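Local atomic coordinates of phosphate-binding protein PstS 2 (PDB entry 4H1X), a protein that probably captures phosphate outside the cell membrane and delivers it to the membrane components of the PstSACB ABC transporter for import. Residues A[108-113]-A[221-226]; A[140-145]-A[227-232]; A[12-17]-A[47-52]; A[59-64]-A[233-238]. All coordinates share one frame; numbering follows the deposited sequence.

Contact 1 of 4, residues A[108-113]-A[221-226]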
loop_
_atom_site.group_PDB
_atom_site.type_symbol
_atom_site.label_atom_id
_atom_site.label_comp_id
_atom_site.label_asym_id
_atom_site.label_seq_id
_atom_site.Cartn_x
_atom_site.Cartn_y
_atom_site.Cartn_z
ATOM N N ILE A 108 -11.636 0.841 0.055
ATOM C CA ILE A 108 -12.697 0.365 -0.828
ATOM C C ILE A 108 -13.747 1.488 -0.817
ATOM O O ILE A 108 -13.904 2.193 0.203
ATOM C CB ILE A 108 -13.283 -1.013 -0.452
ATOM C CG1 ILE A 108 -13.876 -1.011 0.991
ATOM C CG2 ILE A 108 -12.242 -2.110 -0.678
ATOM C CD1 ILE A 108 -14.724 -2.158 1.340
ATOM N N VAL A 109 -14.385 1.720 -1.960
ATOM C CA VAL A 109 -15.370 2.781 -2.094
ATOM C C VAL A 109 -16.611 2.191 -2.744
ATOM O O VAL A 109 -16.491 1.288 -3.567
ATOM C CB VAL A 109 -14.859 4.028 -2.871
ATOM C CG1 VAL A 109 -13.577 4.588 -2.253
ATOM C CG2 VAL A 109 -14.627 3.722 -4.346
ATOM N N TRP A 110 -17.775 2.710 -2.378
ATOM C CA TRP A 110 -19.044 2.282 -2.965
ATOM C C TRP A 110 -20.037 3.443 -2.915
ATOM O O TRP A 110 -19.792 4.445 -2.219
ATOM C CB TRP A 110 -19.602 1.038 -2.243
ATOM C CG TRP A 110 -19.990 1.268 -0.817
ATOM C CD1 TRP A 110 -21.213 1.651 -0.346
ATOM C CD2 TRP A 110 -19.179 1.017 0.328
ATOM N NE1 TRP A 110 -21.213 1.649 1.028
ATOM C CE2 TRP A 110 -19.978 1.254 1.470
ATOM C CE3 TRP A 110 -17.850 0.600 0.502
ATOM C CZ2 TRP A 110 -19.479 1.117 2.779
ATOM C CZ3 TRP A 110 -17.354 0.471 1.797
ATOM C CH2 TRP A 110 -18.160 0.739 2.914
ATOM N N SER A 111 -21.162 3.293 -3.631
ATOM C CA SER A 111 -22.202 4.309 -3.642
ATOM C C SER A 111 -23.515 3.666 -3.226
ATOM O O SER A 111 -23.543 2.475 -2.862
ATOM C CB SER A 111 -22.326 4.877 -5.049
ATOM O OG SER A 111 -22.859 3.871 -5.901
ATOM N N SER A 112 -24.603 4.433 -3.343
ATOM C CA SER A 112 -25.951 3.972 -3.079
ATOM C C SER A 112 -26.327 2.859 -4.081
ATOM O O SER A 112 -27.291 2.136 -3.852
ATOM C CB SER A 112 -26.927 5.143 -3.156
ATOM O OG SER A 112 -26.941 5.738 -4.446
ATOM N N ASN A 113 -25.538 2.707 -5.169
ATOM C CA ASN A 113 -25.750 1.653 -6.184
ATOM C C ASN A 113 -25.293 0.248 -5.708
ATOM O O ASN A 113 -25.589 -0.754 -6.385
ATOM C CB ASN A 113 -24.994 2.014 -7.477
ATOM C CG ASN A 113 -25.271 1.053 -8.619
ATOM O OD1 ASN A 113 -26.427 0.789 -8.958
ATOM N ND2 ASN A 113 -24.228 0.416 -9.119
ATOM N N SER A 221 -20.831 11.692 -3.001
ATOM C CA SER A 221 -21.790 10.600 -3.274
ATOM C C SER A 221 -21.231 9.220 -2.893
ATOM O O SER A 221 -21.932 8.234 -3.080
ATOM C CB SER A 221 -22.225 10.578 -4.745
ATOM O OG SER A 221 -21.241 10.000 -5.595
ATOM N N LEU A 222 -19.988 9.138 -2.382
ATOM C CA LEU A 222 -19.406 7.845 -2.035
ATOM C C LEU A 222 -19.145 7.670 -0.562
ATOM O O LEU A 222 -18.946 8.650 0.172
ATOM C CB LEU A 222 -18.051 7.607 -2.760
ATOM C CG LEU A 222 -18.042 7.688 -4.282
ATOM C CD1 LEU A 222 -16.676 7.285 -4.830
ATOM C CD2 LEU A 222 -19.144 6.851 -4.889
ATOM N N THR A 223 -19.037 6.392 -0.160
ATOM C CA THR A 223 -18.563 5.985 1.161
ATOM C C THR A 223 -17.214 5.299 0.915
ATOM O O THR A 223 -17.078 4.581 -0.084
ATOM C CB THR A 223 -19.576 5.060 1.867
ATOM O OG1 THR A 223 -20.842 5.718 1.944
ATOM C CG2 THR A 223 -19.122 4.666 3.279
ATOM N N HIS A 224 -16.203 5.606 1.726
ATOM C CA HIS A 224 -14.903 4.933 1.641
ATOM C C HIS A 224 -14.643 4.276 2.979
ATOM O O HIS A 224 -15.130 4.741 4.022
ATOM C CB HIS A 224 -13.748 5.865 1.234
ATOM C CG HIS A 224 -13.390 6.867 2.280
ATOM N ND1 HIS A 224 -13.986 8.119 2.315
ATOM C CD2 HIS A 224 -12.505 6.777 3.298
ATOM C CE1 HIS A 224 -13.435 8.749 3.338
ATOM N NE2 HIS A 224 -12.551 7.978 3.967
ATOM N N ASP A 225 -13.890 3.192 2.948
ATOM C CA ASP A 225 -13.602 2.405 4.128
ATOM C C ASP A 225 -12.201 1.798 4.014
ATOM O O ASP A 225 -11.895 1.155 3.007
ATOM C CB ASP A 225 -14.673 1.309 4.201
ATOM C CG ASP A 225 -14.434 0.252 5.239
ATOM O OD1 ASP A 225 -14.342 0.609 6.437
ATOM O OD2 ASP A 225 -14.367 -0.939 4.861
ATOM N N ALA A 226 -11.346 2.009 5.029
ATOM C CA ALA A 226 -9.985 1.443 4.971
ATOM C C ALA A 226 -10.007 -0.021 5.423
ATOM O O ALA A 226 -10.237 -0.303 6.603
ATOM C CB ALA A 226 -9.025 2.262 5.826
HETATM O O HOH W 1 -22.155 5.437 -0.346
HETATM O O HOH W 2 -22.908 4.071 2.499
HETATM O O HOH W 3 -24.297 7.324 -3.804
#
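Ile108, Val109 and Trp110 pair antiparallel with Asp225, His224 and Thr223, joining strands 103-110 and 223-236 in the mixed sheet of one lobe of a periplasmic-binding-protein fold. The short axes come within 4.8 Å and run at 160° to each other. Two pairs are hydrogen-bonded: Ile108 exchanges backbone bonds with Asp225, and Trp110 does so with Thr223, where Thr223 N reaches Trp110 O at 2.9 Å. Between them Val109 and His224 form a non-hydrogen-bonded pair, and the backbone of Val109 bonds instead to Gly208 on the neighbouring strand 207-210.

The face carrying Trp110 is built round its indole. Its chi1 of 65° sets CG between the backbone N and the carbonyl carbon, which brings the ring across to the partner strand. Thr223 CB sits over the five-membered ring, 4.1 Å from its centroid, in a CH-pi contact, while Thr223 CG2 lies 3.6 Å from Trp110 CZ2. Further along, Asp225 CB reaches Trp110 CZ3 at 3.7 Å. Ile108 CG1 meets the indole edge in plane, and Ile108 runs beside Asp225, whose OD2 is hydrogen-bonded to His126 NE2.

On the reverse face the contacts are aliphatic. Val109 CG1 touches His224 CB, and Val109 CG2 lies 4.1 Å from Leu222 CD1; Val200 of helix 193-202 packs on both Val109 and Leu222. Where the strands part, water takes over: one molecule accepts from Ser112 N at 2.9 Å and donates to Ser221 O at 2.6 Å.

Contact 2 of 4, residues A[140-145]-A[227-232]; sequences IEAKTE and IALDGI
Ile140 and Leu229 face each other across a single antiparallel bridge, with Ile140 CB 4.2 Å from Leu229 CB and both leaving the backbone on the same side. Beyond CB the two side chains part. Ile140 CG1 and CD1 run on toward Gly231, whereas Leu229 turns back toward Ala142. With Leu229 CG anti to its carbonyl carbon (chi1 -59°), the branch meets the methyl of Ala142, and Ala142 CB lies 4.0 Å from Leu229 CG. The result is a small aliphatic patch on one side of the bridge, to which Leu73 adds by packing on Ile140.

Beneath it the backbones bond twice. Ile140 N donates to Leu229 O at 3.1 Å and Leu229 N returns a bond to Ile140 O at 2.8 Å, each donor lying in the plane of the carbonyl it meets.

Glu141 starts out away from the strand but bends at chi2 (53°), and its carboxylate comes back. OE2 accepts from Lys143 N at 3.1 Å on its anti lone pair, which pins the head of the side chain to its own loop. The other oxygen reaches strand 223-236 through water: a single molecule donates to Glu141 OE1 at 2.7 Å and to Ile227 O at 2.6 Å.

Ile227 and Ala228 both pair with Phe106 of strand 103-110, making a classic beta bulge where the chain turns a corner. Leu229 then bonds to the loop, while Asp230 joins Arg104 by backbone bond and salt bridge. A long strand that turns at a bulge, then runs toward the other lobe, is consistent with the interdomain crossings of periplasmic binding proteins.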
loop_
_atom_site.group_PDB
_atom_site.type_symbol
_atom_site.label_atom_id
_atom_site.label_comp_id
_atom_site.label_asym_id
_atom_site.label_seq_id
_atom_site.Cartn_x
_atom_site.Cartn_y
_atom_site.Cartn_z
ATOM N N ILE A 140 -1.734 -4.302 7.917
ATOM C CA ILE A 140 -2.201 -3.911 9.245
ATOM C C ILE A 140 -3.721 -3.636 9.221
ATOM O O ILE A 140 -4.219 -2.953 8.325
ATOM C CB ILE A 140 -1.371 -2.709 9.733
ATOM C CG1 ILE A 140 0.084 -3.181 10.007
ATOM C CG2 ILE A 140 -1.999 -2.058 10.970
ATOM C CD1 ILE A 140 1.155 -2.137 9.861
ATOM N N GLU A 141 -4.438 -4.213 10.204
ATOM C CA GLU A 141 -5.887 -4.082 10.369
ATOM C C GLU A 141 -6.190 -2.837 11.227
ATOM O O GLU A 141 -5.891 -2.821 12.421
ATOM C CB GLU A 141 -6.455 -5.390 10.980
ATOM C CG GLU A 141 -7.960 -5.419 11.192
ATOM C CD GLU A 141 -8.760 -5.065 9.954
ATOM O OE1 GLU A 141 -8.863 -5.913 9.035
ATOM O OE2 GLU A 141 -9.247 -3.915 9.889
ATOM N N ALA A 142 -6.783 -1.800 10.603
ATOM C CA ALA A 142 -7.148 -0.529 11.260
ATOM C C ALA A 142 -8.369 -0.667 12.182
ATOM O O ALA A 142 -8.461 0.043 13.191
ATOM C CB ALA A 142 -7.427 0.538 10.210
ATOM N N LYS A 143 -9.313 -1.554 11.825
ATOM C CA LYS A 143 -10.532 -1.748 12.607
ATOM C C LYS A 143 -10.256 -2.536 13.881
ATOM O O LYS A 143 -9.477 -3.499 13.880
ATOM C CB LYS A 143 -11.630 -2.434 11.777
ATOM C CG LYS A 143 -12.031 -1.674 10.509
ATOM C CD LYS A 143 -12.961 -0.485 10.782
ATOM C CE LYS A 143 -12.742 0.653 9.812
ATOM N NZ LYS A 143 -13.786 1.703 9.944
ATOM N N THR A 144 -10.882 -2.089 14.975
ATOM C CA THR A 144 -10.776 -2.708 16.297
ATOM C C THR A 144 -12.040 -3.533 16.564
ATOM O O THR A 144 -11.972 -4.547 17.257
ATOM C CB THR A 144 -10.530 -1.642 17.387
ATOM O OG1 THR A 144 -11.616 -0.708 17.414
ATOM C CG2 THR A 144 -9.193 -0.910 17.207
ATOM N N GLU A 145 -13.186 -3.102 15.988
ATOM C CA GLU A 145 -14.493 -3.756 16.130
ATOM C C GLU A 145 -14.666 -4.849 15.080
ATOM O O GLU A 145 -14.409 -4.618 13.895
ATOM C CB GLU A 145 -15.626 -2.728 16.029
ATOM C CG GLU A 145 -15.635 -1.738 17.185
ATOM C CD GLU A 145 -16.726 -0.685 17.149
ATOM O OE1 GLU A 145 -17.734 -0.892 16.440
ATOM O OE2 GLU A 145 -16.587 0.337 17.858
ATOM N N ILE A 227 -9.776 -0.946 4.486
ATOM C CA ILE A 227 -9.759 -2.389 4.760
ATOM C C ILE A 227 -8.370 -2.818 5.260
ATOM O O ILE A 227 -8.228 -3.893 5.818
ATOM C CB ILE A 227 -10.210 -3.234 3.543
ATOM C CG1 ILE A 227 -9.252 -3.103 2.341
ATOM C CG2 ILE A 227 -11.651 -2.913 3.178
ATOM C CD1 ILE A 227 -9.410 -4.203 1.192
ATOM N N ALA A 228 -7.359 -1.986 5.057
ATOM C CA ALA A 228 -5.994 -2.280 5.489
ATOM C C ALA A 228 -5.152 -1.028 5.484
ATOM O O ALA A 228 -5.451 -0.074 4.745
ATOM C CB ALA A 228 -5.350 -3.311 4.559
ATOM N N LEU A 229 -4.070 -1.055 6.267
ATOM C CA LEU A 229 -3.047 -0.015 6.261
ATOM C C LEU A 229 -1.788 -0.654 5.747
ATOM O O LEU A 229 -1.419 -1.761 6.170
ATOM C CB LEU A 229 -2.825 0.632 7.636
ATOM C CG LEU A 229 -4.033 1.316 8.276
ATOM C CD1 LEU A 229 -3.641 1.883 9.628
ATOM C CD2 LEU A 229 -4.586 2.415 7.386
ATOM N N ASP A 230 -1.178 -0.006 4.772
ATOM C CA ASP A 230 0.026 -0.521 4.162
ATOM C C ASP A 230 1.174 0.375 4.550
ATOM O O ASP A 230 1.239 1.508 4.083
ATOM C CB ASP A 230 -0.140 -0.591 2.632
ATOM C CG ASP A 230 1.109 -1.044 1.896
ATOM O OD1 ASP A 230 1.708 -2.081 2.306
ATOM O OD2 ASP A 230 1.511 -0.352 0.936
ATOM N N GLY A 231 2.028 -0.110 5.445
ATOM C CA GLY A 231 3.194 0.657 5.852
ATOM C C GLY A 231 4.327 0.377 4.876
ATOM O O GLY A 231 4.335 -0.662 4.191
ATOM N N ILE A 232 5.261 1.317 4.774
ATOM C CA ILE A 232 6.449 1.186 3.936
ATOM C C ILE A 232 7.668 1.285 4.860
ATOM O O ILE A 232 7.768 2.222 5.652
ATOM C CB ILE A 232 6.478 2.228 2.790
ATOM C CG1 ILE A 232 5.315 2.000 1.782
ATOM C CG2 ILE A 232 7.849 2.231 2.075
ATOM C CD1 ILE A 232 5.029 3.190 0.861
HETATM O O HOH W 4 -10.196 -5.245 6.774
#

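Contact 3 of 4, residues A[12-17]-A[47-52]; sequences EVISRE and TAVIQN
The guanidinium of Arg16 has Gln51 O near its plane at one edge and Glu17 OE1 in its plane, at the close of a parallel strand pair, 12-16 with 49-51. The chain between them passes through helix 21-30 and a small hairpin, a beta-alpha-beta crossover with an insertion. Arg16 grips the carboxylate side-on: NE donates to Glu17 OE1 at 2.8 Å and NH2 to Glu17 OE2 at 3.2 Å, both on syn lone pairs, so the two flat groups are held nearly coplanar. NH2 also binds a citrate, probably from the crystallisation liquor. Bends at chi2 and chi3 fold the arginine back, and its CD rests 3.4 Å from Gln51 O.

Three sound backbone bonds make the ladder, which slackens after Gln51: Val49 N donates to Val13 O, Ser15 N to Val49 O at 2.8 Å, and Gln51 N to Ser15 O at 2.9 Å.

Ile14 shares a face with Val49 and Gln51; its CD1 touches Val49 CG2 at 3.5 Å, and its CG2 lies alongside Gln51 CG. Ser15 and Ile50 occupy the other face. At the other end one water links strand 12-16 to the loop before strand 49-51, accepting from Val13 N at 3.1 Å and lying 2.9 Å from Thr47 OG1.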
loop_
_atom_site.group_PDB
_atom_site.type_symbol
_atom_site.label_atom_id
_atom_site.label_comp_id
_atom_site.label_asym_id
_atom_site.label_seq_id
_atom_site.Cartn_x
_atom_site.Cartn_y
_atom_site.Cartn_z
ATOM N N GLU A 12 23.970 3.700 -2.275
ATOM C CA GLU A 12 23.428 3.025 -3.455
ATOM C C GLU A 12 21.907 2.998 -3.294
ATOM O O GLU A 12 21.374 2.213 -2.504
ATOM C CB GLU A 12 24.031 1.620 -3.635
ATOM C CG GLU A 12 23.670 0.956 -4.960
ATOM C CD GLU A 12 23.840 -0.553 -5.056
ATOM O OE1 GLU A 12 24.632 -1.128 -4.274
ATOM O OE2 GLU A 12 23.196 -1.158 -5.945
ATOM N N VAL A 13 21.217 3.914 -3.980
ATOM C CA VAL A 13 19.766 4.016 -3.879
ATOM C C VAL A 13 19.124 2.914 -4.736
ATOM O O VAL A 13 19.401 2.806 -5.934
ATOM C CB VAL A 13 19.282 5.436 -4.302
ATOM C CG1 VAL A 13 17.764 5.538 -4.283
ATOM C CG2 VAL A 13 19.921 6.527 -3.404
ATOM N N ILE A 14 18.288 2.097 -4.120
ATOM C CA ILE A 14 17.540 1.050 -4.825
ATOM C C ILE A 14 16.128 1.565 -5.031
ATOM O O ILE A 14 15.426 1.790 -4.048
ATOM C CB ILE A 14 17.528 -0.328 -4.070
ATOM C CG1 ILE A 14 18.941 -0.814 -3.603
ATOM C CG2 ILE A 14 16.772 -1.411 -4.883
ATOM C CD1 ILE A 14 20.013 -0.899 -4.631
ATOM N N SER A 15 15.715 1.751 -6.288
ATOM C CA SER A 15 14.354 2.198 -6.595
ATOM C C SER A 15 13.527 1.031 -7.130
ATOM O O SER A 15 14.079 0.102 -7.730
ATOM C CB SER A 15 14.391 3.318 -7.633
ATOM O OG SER A 15 13.095 3.588 -8.141
ATOM N N ARG A 16 12.194 1.085 -6.952
ATOM C CA ARG A 16 11.341 0.102 -7.593
ATOM C C ARG A 16 11.166 0.529 -9.062
ATOM O O ARG A 16 11.516 1.656 -9.416
ATOM C CB ARG A 16 9.998 -0.051 -6.844
ATOM C CG ARG A 16 10.118 -1.003 -5.648
ATOM C CD ARG A 16 10.372 -2.482 -6.048
ATOM N NE ARG A 16 9.337 -2.975 -6.962
ATOM C CZ ARG A 16 8.130 -3.367 -6.577
ATOM N NH1 ARG A 16 7.817 -3.409 -5.286
ATOM N NH2 ARG A 16 7.225 -3.720 -7.474
ATOM N N GLU A 17 10.702 -0.389 -9.929
ATOM C CA GLU A 17 10.528 -0.100 -11.355
ATOM C C GLU A 17 9.443 0.951 -11.592
ATOM O O GLU A 17 8.575 1.140 -10.754
ATOM C CB GLU A 17 10.208 -1.395 -12.137
ATOM C CG GLU A 17 8.778 -1.911 -12.007
ATOM C CD GLU A 17 8.390 -2.567 -10.697
ATOM O OE1 GLU A 17 9.228 -2.614 -9.768
ATOM O OE2 GLU A 17 7.229 -3.023 -10.597
ATOM N N THR A 47 20.783 8.321 -10.373
ATOM C CA THR A 47 21.808 7.282 -10.179
ATOM C C THR A 47 21.200 5.985 -9.637
ATOM O O THR A 47 21.882 4.948 -9.644
ATOM C CB THR A 47 22.893 7.761 -9.203
ATOM O OG1 THR A 47 22.296 8.042 -7.928
ATOM C CG2 THR A 47 23.675 8.953 -9.727
ATOM N N ALA A 48 19.935 6.036 -9.135
ATOM C CA ALA A 48 19.290 4.869 -8.520
ATOM C C ALA A 48 19.191 3.683 -9.469
ATOM O O ALA A 48 18.887 3.840 -10.652
ATOM C CB ALA A 48 17.901 5.229 -8.001
ATOM N N VAL A 49 19.503 2.491 -8.958
ATOM C CA VAL A 49 19.355 1.263 -9.757
ATOM C C VAL A 49 17.952 0.728 -9.485
ATOM O O VAL A 49 17.343 1.047 -8.461
ATOM C CB VAL A 49 20.468 0.207 -9.527
ATOM C CG1 VAL A 49 21.834 0.758 -9.952
ATOM C CG2 VAL A 49 20.491 -0.261 -8.061
ATOM N N ILE A 50 17.445 -0.102 -10.379
ATOM C CA ILE A 50 16.068 -0.596 -10.287
ATOM C C ILE A 50 15.981 -2.063 -9.896
ATOM O O ILE A 50 16.712 -2.913 -10.446
ATOM C CB ILE A 50 15.391 -0.381 -11.681
ATOM C CG1 ILE A 50 15.523 1.082 -12.191
ATOM C CG2 ILE A 50 13.945 -0.913 -11.721
ATOM C CD1 ILE A 50 14.911 2.230 -11.269
ATOM N N GLN A 51 14.989 -2.361 -9.039
ATOM C CA GLN A 51 14.592 -3.715 -8.654
ATOM C C GLN A 51 13.082 -3.836 -8.974
ATOM O O GLN A 51 12.317 -2.901 -8.748
ATOM C CB GLN A 51 14.971 -4.060 -7.220
ATOM C CG GLN A 51 16.478 -4.393 -7.112
ATOM C CD GLN A 51 16.854 -5.731 -7.727
ATOM O OE1 GLN A 51 16.026 -6.640 -7.950
ATOM N NE2 GLN A 51 18.125 -5.895 -7.974
ATOM N N ASN A 52 12.698 -4.972 -9.559
ATOM C CA ASN A 52 11.348 -5.229 -10.073
ATOM C C ASN A 52 10.354 -5.771 -9.038
ATOM O O ASN A 52 9.168 -5.949 -9.372
ATOM C CB ASN A 52 11.440 -6.219 -11.237
ATOM C CG ASN A 52 12.136 -7.498 -10.863
ATOM O OD1 ASN A 52 13.345 -7.515 -10.628
ATOM N ND2 ASN A 52 11.381 -8.575 -10.732
HETATM O O HOH W 5 22.454 5.853 -6.093
#

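Contact 4 of 4, residues A[59-64]-A[233-238]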
loop_
_atom_site.group_PDB
_atom_site.type_symbol
_atom_site.label_atom_id
_atom_site.label_comp_id
_atom_site.label_asym_id
_atom_site.label_seq_id
_atom_site.Cartn_x
_atom_site.Cartn_y
_atom_site.Cartn_z
ATOM N N SER A 59 16.969 -8.537 -1.674
ATOM C CA SER A 59 18.211 -9.154 -2.150
ATOM C C SER A 59 19.305 -8.095 -2.394
ATOM O O SER A 59 20.463 -8.316 -2.020
ATOM C CB SER A 59 17.950 -9.941 -3.433
ATOM O OG SER A 59 19.171 -10.393 -4.000
ATOM N N ALA A 60 18.950 -6.988 -3.084
ATOM C CA ALA A 60 19.891 -5.916 -3.392
ATOM C C ALA A 60 20.406 -5.248 -2.109
ATOM O O ALA A 60 21.597 -4.942 -2.018
ATOM C CB ALA A 60 19.231 -4.883 -4.289
ATOM N N VAL A 61 19.509 -4.988 -1.129
ATOM C CA VAL A 61 19.929 -4.327 0.128
ATOM C C VAL A 61 20.785 -5.301 0.972
ATOM O O VAL A 61 21.855 -4.922 1.445
ATOM C CB VAL A 61 18.715 -3.791 0.914
ATOM C CG1 VAL A 61 19.136 -3.318 2.302
ATOM C CG2 VAL A 61 18.021 -2.666 0.139
ATOM N N GLN A 62 20.343 -6.567 1.108
ATOM C CA GLN A 62 21.142 -7.573 1.836
ATOM C C GLN A 62 22.518 -7.787 1.150
ATOM O O GLN A 62 23.500 -8.064 1.827
ATOM C CB GLN A 62 20.389 -8.916 1.922
ATOM C CG GLN A 62 21.071 -9.916 2.875
ATOM C CD GLN A 62 20.445 -11.291 2.910
ATOM O OE1 GLN A 62 19.467 -11.592 2.215
ATOM N NE2 GLN A 62 20.999 -12.163 3.744
ATOM N N GLY A 63 22.556 -7.684 -0.180
ATOM C CA GLY A 63 23.753 -7.944 -0.974
ATOM C C GLY A 63 24.774 -6.830 -1.099
ATOM O O GLY A 63 25.882 -7.045 -1.616
ATOM N N ASN A 64 24.419 -5.621 -0.641
ATOM C CA ASN A 64 25.309 -4.477 -0.779
ATOM C C ASN A 64 25.284 -3.636 0.499
ATOM O O ASN A 64 24.237 -3.087 0.841
ATOM C CB ASN A 64 24.891 -3.669 -2.015
ATOM C CG ASN A 64 24.970 -4.488 -3.304
ATOM O OD1 ASN A 64 26.057 -4.681 -3.892
ATOM N ND2 ASN A 64 23.846 -5.125 -3.680
ATOM N N ALA A 233 8.545 0.294 4.799
ATOM C CA ALA A 233 9.787 0.265 5.566
ATOM C C ALA A 233 10.922 0.711 4.666
ATOM O O ALA A 233 10.998 0.273 3.500
ATOM C CB ALA A 233 10.062 -1.151 6.082
ATOM N N VAL A 234 11.787 1.559 5.192
ATOM C CA VAL A 234 13.016 1.996 4.519
ATOM C C VAL A 234 14.091 1.104 5.078
ATOM O O VAL A 234 14.313 1.100 6.303
ATOM C CB VAL A 234 13.312 3.499 4.715
ATOM C CG1 VAL A 234 14.635 3.862 4.046
ATOM C CG2 VAL A 234 12.179 4.349 4.153
ATOM N N VAL A 235 14.735 0.330 4.218
ATOM C CA VAL A 235 15.643 -0.696 4.692
ATOM C C VAL A 235 17.083 -0.471 4.208
ATOM O O VAL A 235 17.319 -0.023 3.080
ATOM C CB VAL A 235 15.141 -2.123 4.295
ATOM C CG1 VAL A 235 13.886 -2.513 5.085
ATOM C CG2 VAL A 235 14.886 -2.258 2.779
ATOM N N VAL A 236 18.022 -0.815 5.078
ATOM C CA VAL A 236 19.462 -0.742 4.855
ATOM C C VAL A 236 20.079 -2.114 5.168
ATOM O O VAL A 236 19.406 -2.993 5.709
ATOM C CB VAL A 236 20.136 0.390 5.693
ATOM C CG1 VAL A 236 19.593 1.767 5.311
ATOM C CG2 VAL A 236 20.007 0.132 7.201
ATOM N N ASN A 237 21.355 -2.285 4.824
ATOM C CA ASN A 237 22.061 -3.520 5.109
ATOM C C ASN A 237 22.285 -3.622 6.618
ATOM O O ASN A 237 22.427 -2.596 7.280
ATOM C CB ASN A 237 23.387 -3.514 4.358
ATOM C CG ASN A 237 24.087 -4.844 4.378
ATOM O OD1 ASN A 237 24.797 -5.184 5.321
ATOM N ND2 ASN A 237 23.916 -5.610 3.319
ATOM N N ASN A 238 22.273 -4.833 7.165
ATOM C CA ASN A 238 22.518 -5.054 8.605
ATOM C C ASN A 238 23.896 -4.518 9.069
ATOM O O ASN A 238 24.053 -4.196 10.246
ATOM C CB ASN A 238 22.391 -6.537 8.935
ATOM C CG ASN A 238 20.978 -6.956 9.163
ATOM O OD1 ASN A 238 20.206 -6.258 9.841
ATOM N ND2 ASN A 238 20.611 -8.104 8.603
#
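Val61 and Gln62, in the last turn of helix 54-63, come up against the end of strand 223-236, with Gln62 CA and Asn237 CA 5.3 Å apart. Asn237 makes the polar link. Its CG stands anti to the backbone N (chi1 -169°), which carries the carboxamide over to the helix terminus. There ND2 donates to Val61 O at 2.9 Å in a nearly straight bond (164° at the hydrogen), meeting a lone pair of that oxygen in the carbonyl plane. At its other end the amide is held by Asp239 N, which is bonded to Asn237 OD1 as in an Asx turn, so both ends of the group are tied and its rotation is fixed.

Val61 points at the strand and supplies the apolar half. CG1 presses on the peptide of Val236, 3.2 Å from Val236 C, a tight fit. CG2 meets Val235 CG2 at 4.1 Å, the two side chains crossing at about a right angle. Val80, from a neighbouring loop, packs on both valines.

The residue just after the helix finishes its end. Asn64 ND2 donates to Ala60 O at 2.8 Å with the acceptor in the amide plane, while Asn64 N makes a weak bond to Val61 O, the same carbonyl that takes Asn237. Val235 and Val236 meanwhile bond through their backbones to Gly69 and Lys81 on the two flanking strands, which places the strand inside the sheet. A helix laid on such a sheet, with the carbonyl of Val61 in its last turn tied to the strand end, is the alpha/beta layering of a periplasmic-binding-protein lobe.

Strand 223-236 threads three of the four contacts: it pairs with strand 103-110 in contact 1, takes the loop 140-145 in contact 2 and meets helix 54-63 in contact 4. Contacts 1 and 4 lie on opposite sides of the chain's centre, about 38 Å apart between centres; contact 2 sits nearer the middle and touches contact 1 where Ile108 packs on Ile227. Contact 3 shares a lobe with contact 4, linked by Ile14 and Gln51 against Ala60. All four are partly buried. Chemistry follows position: ladders of backbone bonds dominate contacts 1 and 3, contact 2 has one bridge, and contact 4 relies on side chains.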